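Local coordinates for C alpha-dehydrogenase (Sphingobium sp. SYK-6, PDB 4YAG), which oxidises, as an NAD-dependent short-chain dehydrogenase, the C-alpha alcohol of lignin-derived beta-aryl ethers on the way to ether cleavage, at residues 64-69 against 112-117; 106-111 against 155-160; 164-169 against 183-188. All coordinates share one frame; numbering follows the deposited sequence.

Contact 1 (64-69 against 112-117); sequences DVSDRA and LAINLM. With NAI (1,4-dihydronicotinamide adenine dinucleotide), chain C.
At the adenine end of the Rossmann-fold NADH pocket, Val-65 and Ser-66, in the turn after strand 58-62, lie against Ala-113 and Ile-114 of helix 105-133. Asp-64 OD1 accepts the adenine amino group, NAI N6A, at 3.0 Å, and Val-65 N gives a nearly straight bond (164°) to NAI N1A at 3.1 Å; one carboxylate and one backbone N-H thus read the same edge of the base. OD1 also takes two bonds from Ser-66, both from one face of the carboxylate. OG, 2.7 Å from Asp-64 OD1, arrives on the syn side, 35° out of the plane, whereas the N of Ser-66 comes from well above it and closes an Asx turn. Because OD2 makes a salt bridge with Arg-205, which also bonds Ser-66 OG, the carboxylate is held through both oxygens and its rotation is fixed. Bent at chi2 (-47°), Ile-114 brings CD1 to 3.4 Å from NAI N6A and 3.5 Å from Ser-66 OG, so that the methyl lies against both the amino group and the serine hydroxyl. Its CG2 rests 4.2 Å from Val-65 CG2. Farther out, the extended Arg-68 offers NH2, at the guanidinium edge, for a weak bond to Met-117 SD at 3.2 Å. The stronger partner of that guanidinium is Asp-109 of the second subunit, and Tyr-105 of that subunit adds a cation-pi contact. An aspartate followed by an apolar residue after the third strand, gripping N6 and N1, is the adenine-binding element of classical short-chain dehydrogenases.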
# COMPACT_ATOMS: atom_id res chain seq x y z
N ASP A 64 3.30 -14.29 -14.81
CA ASP A 64 3.12 -12.92 -14.30
C ASP A 64 2.52 -13.03 -12.90
O ASP A 64 1.42 -13.58 -12.75
CB ASP A 64 2.16 -12.22 -15.25
CG ASP A 64 1.78 -10.80 -14.82
OD1 ASP A 64 2.24 -10.31 -13.77
OD2 ASP A 64 1.01 -10.18 -15.58
N VAL A 65 3.21 -12.52 -11.88
CA VAL A 65 2.75 -12.63 -10.48
C VAL A 65 1.42 -11.93 -10.24
O VAL A 65 0.75 -12.20 -9.23
CB VAL A 65 3.79 -12.11 -9.46
CG1 VAL A 65 5.06 -12.97 -9.49
CG2 VAL A 65 4.13 -10.64 -9.72
N SER A 66 1.04 -11.04 -11.15
CA SER A 66 -0.21 -10.30 -11.00
C SER A 66 -1.38 -11.02 -11.66
O SER A 66 -2.51 -10.52 -11.68
CB SER A 66 -0.07 -8.85 -11.49
OG SER A 66 0.15 -8.77 -12.87
N ASP A 67 -1.13 -12.21 -12.19
CA ASP A 67 -2.18 -13.04 -12.79
C ASP A 67 -2.53 -14.16 -11.81
O ASP A 67 -1.76 -15.11 -11.61
CB ASP A 67 -1.71 -13.59 -14.15
CG ASP A 67 -2.79 -14.39 -14.87
OD1 ASP A 67 -3.52 -15.18 -14.21
OD2 ASP A 67 -2.86 -14.28 -16.12
N ARG A 68 -3.68 -14.03 -11.15
CA ARG A 68 -4.02 -14.95 -10.07
C ARG A 68 -4.23 -16.39 -10.54
O ARG A 68 -3.89 -17.34 -9.81
CB ARG A 68 -5.24 -14.45 -9.29
CG ARG A 68 -4.92 -13.20 -8.49
CD ARG A 68 -6.18 -12.57 -7.95
NE ARG A 68 -5.87 -11.44 -7.10
CZ ARG A 68 -6.76 -10.54 -6.68
NH1 ARG A 68 -8.02 -10.62 -7.07
NH2 ARG A 68 -6.37 -9.56 -5.90
N ALA A 69 -4.80 -16.56 -11.73
CA ALA A 69 -4.98 -17.89 -12.29
C ALA A 69 -3.61 -18.54 -12.49
O ALA A 69 -3.42 -19.72 -12.18
CB ALA A 69 -5.74 -17.82 -13.61
N LEU A 112 1.11 -0.99 -8.65
CA LEU A 112 0.49 -1.66 -7.53
C LEU A 112 0.29 -3.14 -7.78
O LEU A 112 0.45 -3.97 -6.87
CB LEU A 112 -0.82 -0.98 -7.12
CG LEU A 112 -0.66 0.41 -6.49
CD1 LEU A 112 -2.02 1.11 -6.41
CD2 LEU A 112 -0.01 0.34 -5.12
N ALA A 113 -0.02 -3.49 -9.03
CA ALA A 113 -0.26 -4.90 -9.37
C ALA A 113 0.99 -5.71 -9.14
O ALA A 113 0.92 -6.78 -8.57
CB ALA A 113 -0.72 -5.09 -10.80
N ILE A 114 2.14 -5.24 -9.61
CA ILE A 114 3.32 -6.09 -9.52
C ILE A 114 3.89 -6.02 -8.11
O ILE A 114 4.15 -7.04 -7.48
CB ILE A 114 4.40 -5.72 -10.56
CG1 ILE A 114 3.82 -5.60 -11.97
CG2 ILE A 114 5.55 -6.72 -10.49
CD1 ILE A 114 2.92 -6.73 -12.40
N ASN A 115 4.08 -4.81 -7.60
CA ASN A 115 4.87 -4.64 -6.38
C ASN A 115 4.10 -4.86 -5.08
O ASN A 115 4.71 -5.13 -4.05
CB ASN A 115 5.56 -3.27 -6.36
CG ASN A 115 6.67 -3.13 -7.40
OD1 ASN A 115 7.09 -4.11 -8.01
ND2 ASN A 115 7.13 -1.91 -7.61
N LEU A 116 2.77 -4.79 -5.12
CA LEU A 116 1.97 -5.04 -3.94
C LEU A 116 1.09 -6.27 -4.13
O LEU A 116 1.09 -7.19 -3.28
CB LEU A 116 1.13 -3.81 -3.57
CG LEU A 116 0.18 -4.02 -2.38
CD1 LEU A 116 0.90 -4.54 -1.15
CD2 LEU A 116 -0.57 -2.72 -2.02
N MET A 117 0.34 -6.35 -5.23
CA MET A 117 -0.52 -7.51 -5.40
C MET A 117 0.28 -8.78 -5.72
O MET A 117 -0.18 -9.87 -5.44
CB MET A 117 -1.62 -7.26 -6.45
CG MET A 117 -2.72 -8.32 -6.44
SD MET A 117 -3.48 -8.56 -4.80
CE MET A 117 -4.28 -7.00 -4.60
PA NAI C . 15.63 -7.64 -11.69
O1A NAI C . 14.83 -7.01 -12.79
O2A NAI C . 17.07 -7.98 -11.99
O5B NAI C . 14.91 -8.94 -11.17
C5B NAI C . 13.51 -8.97 -11.10
C4B NAI C . 13.02 -10.12 -11.89
O4B NAI C . 11.57 -10.13 -11.63
C3B NAI C . 13.23 -10.05 -13.34
O3B NAI C . 13.85 -11.24 -13.86
C2B NAI C . 11.91 -9.81 -13.89
O2B NAI C . 11.73 -10.34 -15.21
C1B NAI C . 10.98 -10.38 -12.91
N9A NAI C . 9.65 -9.81 -12.97
C8A NAI C . 9.29 -8.50 -13.15
N7A NAI C . 7.96 -8.39 -13.20
C5A NAI C . 7.41 -9.64 -13.05
C6A NAI C . 6.12 -10.17 -13.03
N6A NAI C . 5.01 -9.33 -13.25
N1A NAI C . 5.93 -11.50 -12.85
C2A NAI C . 7.00 -12.32 -12.70
N3A NAI C . 8.26 -11.86 -12.72
C4A NAI C . 8.49 -10.54 -12.90
O3 NAI C . 15.57 -6.57 -10.53
PN NAI C . 15.84 -6.70 -8.94
O1N NAI C . 16.59 -7.97 -8.57
O2N NAI C . 16.57 -5.43 -8.58
O5D NAI C . 14.36 -6.72 -8.32
C5D NAI C . 13.98 -7.62 -7.28
C4D NAI C . 13.23 -6.89 -6.22
O4D NAI C . 14.19 -6.04 -5.49
C3D NAI C . 12.18 -6.00 -6.73
O3D NAI C . 10.99 -6.19 -5.94
C2D NAI C . 12.70 -4.64 -6.56
O2D NAI C . 11.64 -3.70 -6.40
C1D NAI C . 13.51 -4.73 -5.36
N1N NAI C . 14.53 -3.77 -5.11
C2N NAI C . 15.67 -3.67 -5.86
C3N NAI C . 16.63 -2.72 -5.52
C7N NAI C . 17.88 -2.58 -6.31
O7N NAI C . 18.69 -1.65 -6.12
N7N NAI C . 18.19 -3.64 -7.27
C4N NAI C . 16.46 -1.88 -4.43
C5N NAI C . 15.33 -2.04 -3.66
C6N NAI C . 14.39 -2.98 -3.98

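Contact 2 (106-111 against 155-160); sequences QDWDYG and MAIYAT. With NAI (1,4-dihydronicotinamide adenine dinucleotide), chain C.
Ile-157 sets its CG1 squarely over one face of Trp-108, 3.6 Å from the centroid of the six-membered ring and only 5° off the normal, a CH-pi contact. The branches divide the work: with CG2 opposite the backbone N (CG1 at chi1 -60°), CG2 meets Gly-111 CA at 3.7 Å and CD1 reaches Asp-107 O at 3.8 Å. The lack of a side chain on Gly-111 lets its backbone come this near Ile-157. At the rim of the indole, Thr-160 OG1 lies 4.1 Å from Trp-108 CH2, near the ring plane. That hydroxyl donates to Ala-156 O at 2.7 Å, which also accepts from Thr-160 N on its opposite face. Trp-108 packs as well on Leu-168 of the second subunit. If an alanine replaced Trp-108, Ile-157 CG1 would probably lose the flat surface it rests on, and a gap would open between the helices and beside that leucine. Beyond this first shell, Asp-107 turns its carboxylate away from Ile-157, to Ser-210 and Arg-202. The axes of the two helical segments run in the same sense, 29° apart. Tyr-158 and Lys-162 match the Tyr-x-x-x-Lys pattern of the family. Helix 156-177 thus meets helix 106-111 through CH-pi and apolar contacts and a water that donates to Ile-157 O and, weakly, to Gly-111 O, while on the side away from it Tyr-158 OH is hydrogen-bonded to the ribose hydroxyl NAI O2D at 2.8 Å.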
# COMPACT_ATOMS: atom_id res chain seq x y z
N GLN A 106 -3.02 3.76 -15.64
CA GLN A 106 -2.36 2.52 -16.05
C GLN A 106 -1.05 2.34 -15.29
O GLN A 106 -0.70 1.22 -14.94
CB GLN A 106 -2.10 2.48 -17.56
CG GLN A 106 -3.30 2.11 -18.41
CD GLN A 106 -3.49 0.60 -18.50
OE1 GLN A 106 -3.81 -0.04 -17.50
NE2 GLN A 106 -3.23 0.03 -19.68
N ASP A 107 -0.32 3.43 -15.08
CA ASP A 107 0.92 3.36 -14.34
C ASP A 107 0.70 3.02 -12.86
O ASP A 107 1.42 2.20 -12.28
CB ASP A 107 1.69 4.67 -14.52
CG ASP A 107 2.02 4.93 -15.97
OD1 ASP A 107 2.50 3.98 -16.63
OD2 ASP A 107 1.78 6.05 -16.48
N TRP A 108 -0.32 3.61 -12.24
CA TRP A 108 -0.68 3.23 -10.87
C TRP A 108 -1.08 1.76 -10.78
O TRP A 108 -0.61 1.03 -9.92
CB TRP A 108 -1.85 4.09 -10.37
CG TRP A 108 -1.38 5.37 -9.73
CD1 TRP A 108 -1.49 6.63 -10.24
CD2 TRP A 108 -0.72 5.49 -8.48
NE1 TRP A 108 -0.94 7.53 -9.36
CE2 TRP A 108 -0.46 6.85 -8.27
CE3 TRP A 108 -0.34 4.58 -7.50
CZ2 TRP A 108 0.18 7.31 -7.12
CZ3 TRP A 108 0.29 5.03 -6.38
CH2 TRP A 108 0.55 6.38 -6.20
N ASP A 109 -1.93 1.34 -11.70
CA ASP A 109 -2.41 -0.03 -11.68
C ASP A 109 -1.27 -1.02 -11.89
O ASP A 109 -1.20 -2.03 -11.21
CB ASP A 109 -3.51 -0.22 -12.71
CG ASP A 109 -4.81 0.48 -12.32
OD1 ASP A 109 -4.97 0.82 -11.13
OD2 ASP A 109 -5.67 0.67 -13.20
N TYR A 110 -0.38 -0.71 -12.82
CA TYR A 110 0.82 -1.53 -13.04
C TYR A 110 1.69 -1.62 -11.81
O TYR A 110 2.07 -2.70 -11.35
CB TYR A 110 1.60 -0.88 -14.17
CG TYR A 110 3.03 -1.34 -14.40
CD1 TYR A 110 3.37 -2.67 -14.43
CD2 TYR A 110 4.02 -0.40 -14.64
CE1 TYR A 110 4.67 -3.06 -14.67
CE2 TYR A 110 5.31 -0.77 -14.90
CZ TYR A 110 5.64 -2.10 -14.92
OH TYR A 110 6.94 -2.46 -15.20
N GLY A 111 2.05 -0.47 -11.25
CA GLY A 111 2.96 -0.48 -10.14
C GLY A 111 2.40 -1.17 -8.91
O GLY A 111 3.14 -1.86 -8.17
N MET A 155 9.07 9.00 -7.46
CA MET A 155 9.03 7.60 -7.00
C MET A 155 7.76 7.26 -6.23
O MET A 155 7.72 6.31 -5.46
CB MET A 155 10.25 7.33 -6.12
CG MET A 155 11.54 7.77 -6.79
SD MET A 155 12.82 6.52 -6.83
CE MET A 155 14.23 7.55 -7.26
N ALA A 156 6.69 8.03 -6.44
CA ALA A 156 5.49 7.84 -5.64
C ALA A 156 4.90 6.44 -5.73
O ALA A 156 4.51 5.86 -4.72
CB ALA A 156 4.43 8.86 -6.01
N ILE A 157 4.77 5.92 -6.95
CA ILE A 157 4.09 4.64 -7.13
C ILE A 157 4.90 3.50 -6.48
O ILE A 157 4.36 2.60 -5.82
CB ILE A 157 3.82 4.37 -8.61
CG1 ILE A 157 2.93 5.47 -9.20
CG2 ILE A 157 3.15 3.00 -8.78
CD1 ILE A 157 2.73 5.38 -10.70
N TYR A 158 6.22 3.57 -6.68
CA TYR A 158 7.15 2.59 -6.13
C TYR A 158 7.12 2.64 -4.61
O TYR A 158 6.92 1.63 -3.95
CB TYR A 158 8.56 2.91 -6.60
CG TYR A 158 9.57 1.82 -6.30
CD1 TYR A 158 9.57 0.64 -7.02
CD2 TYR A 158 10.52 1.99 -5.32
CE1 TYR A 158 10.52 -0.35 -6.77
CE2 TYR A 158 11.47 0.99 -5.05
CZ TYR A 158 11.46 -0.16 -5.78
OH TYR A 158 12.41 -1.14 -5.52
N ALA A 159 7.31 3.83 -4.05
CA ALA A 159 7.37 3.96 -2.60
C ALA A 159 6.10 3.51 -1.91
O ALA A 159 6.14 2.87 -0.86
CB ALA A 159 7.66 5.38 -2.22
N THR A 160 4.96 3.90 -2.48
CA THR A 160 3.66 3.58 -1.91
C THR A 160 3.47 2.07 -1.80
O THR A 160 3.06 1.55 -0.78
CB THR A 160 2.54 4.23 -2.76
OG1 THR A 160 2.65 5.67 -2.71
CG2 THR A 160 1.15 3.84 -2.29
PA NAI C . 15.63 -7.64 -11.69
O1A NAI C . 14.83 -7.01 -12.79
O2A NAI C . 17.07 -7.98 -11.99
O5B NAI C . 14.91 -8.94 -11.17
C5B NAI C . 13.51 -8.97 -11.10
C4B NAI C . 13.02 -10.12 -11.89
O4B NAI C . 11.57 -10.13 -11.63
C3B NAI C . 13.23 -10.05 -13.34
O3B NAI C . 13.85 -11.24 -13.86
C2B NAI C . 11.91 -9.81 -13.89
O2B NAI C . 11.73 -10.34 -15.21
C1B NAI C . 10.98 -10.38 -12.91
N9A NAI C . 9.65 -9.81 -12.97
C8A NAI C . 9.29 -8.50 -13.15
N7A NAI C . 7.96 -8.39 -13.20
C5A NAI C . 7.41 -9.64 -13.05
C6A NAI C . 6.12 -10.17 -13.03
N6A NAI C . 5.01 -9.33 -13.25
N1A NAI C . 5.93 -11.50 -12.85
C2A NAI C . 7.00 -12.32 -12.70
N3A NAI C . 8.26 -11.86 -12.72
C4A NAI C . 8.49 -10.54 -12.90
O3 NAI C . 15.57 -6.57 -10.53
PN NAI C . 15.84 -6.70 -8.94
O1N NAI C . 16.59 -7.97 -8.57
O2N NAI C . 16.57 -5.43 -8.58
O5D NAI C . 14.36 -6.72 -8.32
C5D NAI C . 13.98 -7.62 -7.28
C4D NAI C . 13.23 -6.89 -6.22
O4D NAI C . 14.19 -6.04 -5.49
C3D NAI C . 12.18 -6.00 -6.73
O3D NAI C . 10.99 -6.19 -5.94
C2D NAI C . 12.70 -4.64 -6.56
O2D NAI C . 11.64 -3.70 -6.40
C1D NAI C . 13.51 -4.73 -5.36
N1N NAI C . 14.53 -3.77 -5.11
C2N NAI C . 15.67 -3.67 -5.86
C3N NAI C . 16.63 -2.72 -5.52
C7N NAI C . 17.88 -2.58 -6.31
O7N NAI C . 18.69 -1.65 -6.12
N7N NAI C . 18.19 -3.64 -7.27
C4N NAI C . 16.46 -1.88 -4.43
C5N NAI C . 15.33 -2.04 -3.66
C6N NAI C . 14.39 -2.98 -3.98
O HOH W 1 4.98 0.16 -7.26

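Contact 3 (164-169 against 183-188); sequences AVITLT and VTVLMP. With NAI (1,4-dihydronicotinamide adenine dinucleotide), chain C.
Val-183 starts the contact by pushing CG2 to 3.5 Å from Thr-169 O on helix 156-177, and the same methyl lies against Thr-169 CG2. Thr-184 points its side chain away from the helix, where OG1 finds Lys-246 O and His-138. Its backbone is still covered from the helix side, since Thr-169 CG2 comes down 3.7 Å from Thr-184 C. Val-185 sits at the middle: its CB is 3.6 Å from Thr-169 OG1, and CG2, placed opposite the backbone N while CG1 holds chi1 58°, reaches in to 4.0 Å from Ile-166 CG1. OG1 and CG2 of Thr-169 thus both lie against the strand; OG1 touches Val-185 while its hydrogen is spent on Val-165 O at 2.8 Å, tilted 25° from the carbonyl plane, on the face opposite Thr-169 N. Asn-141 ND2, on strand 137-142, is also hydrogen-bonded to Thr-169 OG1. The helix segment lies against the strand segment almost antiparallel (161°), with axes 8.2 Å apart, as in a beta-alpha-beta crossover, here strand 137-142, helix 156-177 and strand 181-187 of the parallel Rossmann sheet. Leu-186 faces the other side of that sheet, onto Val-249 and Thr-142. The Met-187 side chain bends at chi3 and presents SD to Ile-166 CD1 at 3.8 Å, the two side chains crossing at about a right angle. Pro-188, past the strand end, no longer touches helix 164-169 and lies against the cofactor: CB is 3.7 Å from NAI C5N, and the ring carbons CG and CD cover the neighbouring part of the nicotinamide.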
# COMPACT_ATOMS: atom_id res chain seq x y z
N ALA A 164 3.68 -0.52 1.72
CA ALA A 164 2.61 -1.47 1.97
C ALA A 164 3.16 -2.89 2.18
O ALA A 164 2.65 -3.62 3.00
CB ALA A 164 1.60 -1.47 0.85
N VAL A 165 4.17 -3.27 1.41
CA VAL A 165 4.75 -4.60 1.57
C VAL A 165 5.39 -4.78 2.94
O VAL A 165 5.33 -5.86 3.54
CB VAL A 165 5.77 -4.88 0.44
CG1 VAL A 165 6.52 -6.20 0.69
CG2 VAL A 165 5.05 -4.93 -0.88
N ILE A 166 6.03 -3.74 3.45
CA ILE A 166 6.61 -3.82 4.77
C ILE A 166 5.51 -4.10 5.81
O ILE A 166 5.61 -5.01 6.62
CB ILE A 166 7.38 -2.53 5.11
CG1 ILE A 166 8.58 -2.35 4.16
CG2 ILE A 166 7.81 -2.56 6.57
CD1 ILE A 166 9.24 -0.97 4.26
N THR A 167 4.44 -3.30 5.77
CA THR A 167 3.34 -3.45 6.72
C THR A 167 2.64 -4.80 6.55
O THR A 167 2.30 -5.46 7.52
CB THR A 167 2.36 -2.29 6.57
OG1 THR A 167 3.07 -1.08 6.85
CG2 THR A 167 1.17 -2.42 7.52
N LEU A 168 2.42 -5.20 5.30
CA LEU A 168 1.83 -6.51 5.01
C LEU A 168 2.60 -7.59 5.74
O LEU A 168 2.02 -8.47 6.39
CB LEU A 168 1.87 -6.74 3.50
CG LEU A 168 1.55 -8.15 3.00
CD1 LEU A 168 0.08 -8.47 3.29
CD2 LEU A 168 1.87 -8.30 1.54
N THR A 169 3.92 -7.54 5.63
CA THR A 169 4.75 -8.60 6.19
C THR A 169 4.65 -8.60 7.71
O THR A 169 4.53 -9.64 8.35
CB THR A 169 6.21 -8.45 5.76
OG1 THR A 169 6.29 -8.34 4.33
CG2 THR A 169 7.02 -9.64 6.21
N VAL A 183 8.21 -15.15 8.75
CA VAL A 183 8.20 -14.14 7.69
C VAL A 183 9.33 -13.14 7.83
O VAL A 183 9.79 -12.85 8.93
CB VAL A 183 6.85 -13.39 7.59
CG1 VAL A 183 5.69 -14.37 7.47
CG2 VAL A 183 6.62 -12.47 8.78
N THR A 184 9.77 -12.62 6.69
CA THR A 184 10.84 -11.63 6.61
C THR A 184 10.48 -10.63 5.53
O THR A 184 10.03 -11.01 4.46
CB THR A 184 12.17 -12.28 6.19
OG1 THR A 184 12.56 -13.26 7.16
CG2 THR A 184 13.27 -11.25 6.03
N VAL A 185 10.68 -9.35 5.81
CA VAL A 185 10.65 -8.35 4.75
C VAL A 185 12.08 -7.87 4.52
O VAL A 185 12.78 -7.45 5.46
CB VAL A 185 9.67 -7.18 5.01
CG1 VAL A 185 9.97 -6.46 6.31
CG2 VAL A 185 9.69 -6.22 3.84
N LEU A 186 12.51 -8.00 3.27
CA LEU A 186 13.80 -7.54 2.81
C LEU A 186 13.68 -6.14 2.25
O LEU A 186 12.82 -5.87 1.41
CB LEU A 186 14.29 -8.52 1.73
CG LEU A 186 15.53 -8.12 0.94
CD1 LEU A 186 16.75 -7.94 1.80
CD2 LEU A 186 15.77 -9.15 -0.16
N MET A 187 14.53 -5.25 2.75
CA MET A 187 14.53 -3.84 2.37
C MET A 187 15.89 -3.47 1.81
O MET A 187 16.80 -3.12 2.57
CB MET A 187 14.15 -2.98 3.58
CG MET A 187 12.73 -3.25 4.03
SD MET A 187 12.35 -2.58 5.67
CE MET A 187 13.31 -3.66 6.69
N PRO A 188 16.06 -3.63 0.49
CA PRO A 188 17.37 -3.31 -0.04
C PRO A 188 17.61 -1.83 -0.33
O PRO A 188 16.69 -1.05 -0.60
CB PRO A 188 17.42 -4.08 -1.37
CG PRO A 188 16.32 -5.10 -1.30
CD PRO A 188 15.26 -4.42 -0.47
PA NAI C . 15.63 -7.64 -11.69
O1A NAI C . 14.83 -7.01 -12.79
O2A NAI C . 17.07 -7.98 -11.99
O5B NAI C . 14.91 -8.94 -11.17
C5B NAI C . 13.51 -8.97 -11.10
C4B NAI C . 13.02 -10.12 -11.89
O4B NAI C . 11.57 -10.13 -11.63
C3B NAI C . 13.23 -10.05 -13.34
O3B NAI C . 13.85 -11.24 -13.86
C2B NAI C . 11.91 -9.81 -13.89
O2B NAI C . 11.73 -10.34 -15.21
C1B NAI C . 10.98 -10.38 -12.91
N9A NAI C . 9.65 -9.81 -12.97
C8A NAI C . 9.29 -8.50 -13.15
N7A NAI C . 7.96 -8.39 -13.20
C5A NAI C . 7.41 -9.64 -13.05
C6A NAI C . 6.12 -10.17 -13.03
N6A NAI C . 5.01 -9.33 -13.25
N1A NAI C . 5.93 -11.50 -12.85
C2A NAI C . 7.00 -12.32 -12.70
N3A NAI C . 8.26 -11.86 -12.72
C4A NAI C . 8.49 -10.54 -12.90
O3 NAI C . 15.57 -6.57 -10.53
PN NAI C . 15.84 -6.70 -8.94
O1N NAI C . 16.59 -7.97 -8.57
O2N NAI C . 16.57 -5.43 -8.58
O5D NAI C . 14.36 -6.72 -8.32
C5D NAI C . 13.98 -7.62 -7.28
C4D NAI C . 13.23 -6.89 -6.22
O4D NAI C . 14.19 -6.04 -5.49
C3D NAI C . 12.18 -6.00 -6.73
O3D NAI C . 10.99 -6.19 -5.94
C2D NAI C . 12.70 -4.64 -6.56
O2D NAI C . 11.64 -3.70 -6.40
C1D NAI C . 13.51 -4.73 -5.36
N1N NAI C . 14.53 -3.77 -5.11
C2N NAI C . 15.67 -3.67 -5.86
C3N NAI C . 16.63 -2.72 -5.52
C7N NAI C . 17.88 -2.58 -6.31
O7N NAI C . 18.69 -1.65 -6.12
N7N NAI C . 18.19 -3.64 -7.27
C4N NAI C . 16.46 -1.88 -4.43
C5N NAI C . 15.33 -2.04 -3.66
C6N NAI C . 14.39 -2.98 -3.98

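The three contacts follow NADH from end to end: contact 1 holds the adenine, contact 2 carries the tyrosine that meets the nicotinamide ribose, and contact 3 ends at the nicotinamide ring. Helix 105-133 serves contacts 1 and 2, whose centres are about 13 Å apart and which touch where Asn-115 ND2 packs 3.6 Å from Tyr-158 CD1. Helix 156-177 serves contacts 2 and 3, centres about 17 Å apart. Contacts 1 and 3 also meet between these helices, with Leu-116 CD1 3.7 Å from Ala-164 CB. The same two helices face the second subunit: Leu-112 in contact 1 packs on Met-117 of that subunit, and Thr-160 in contact 2 on its Leu-168.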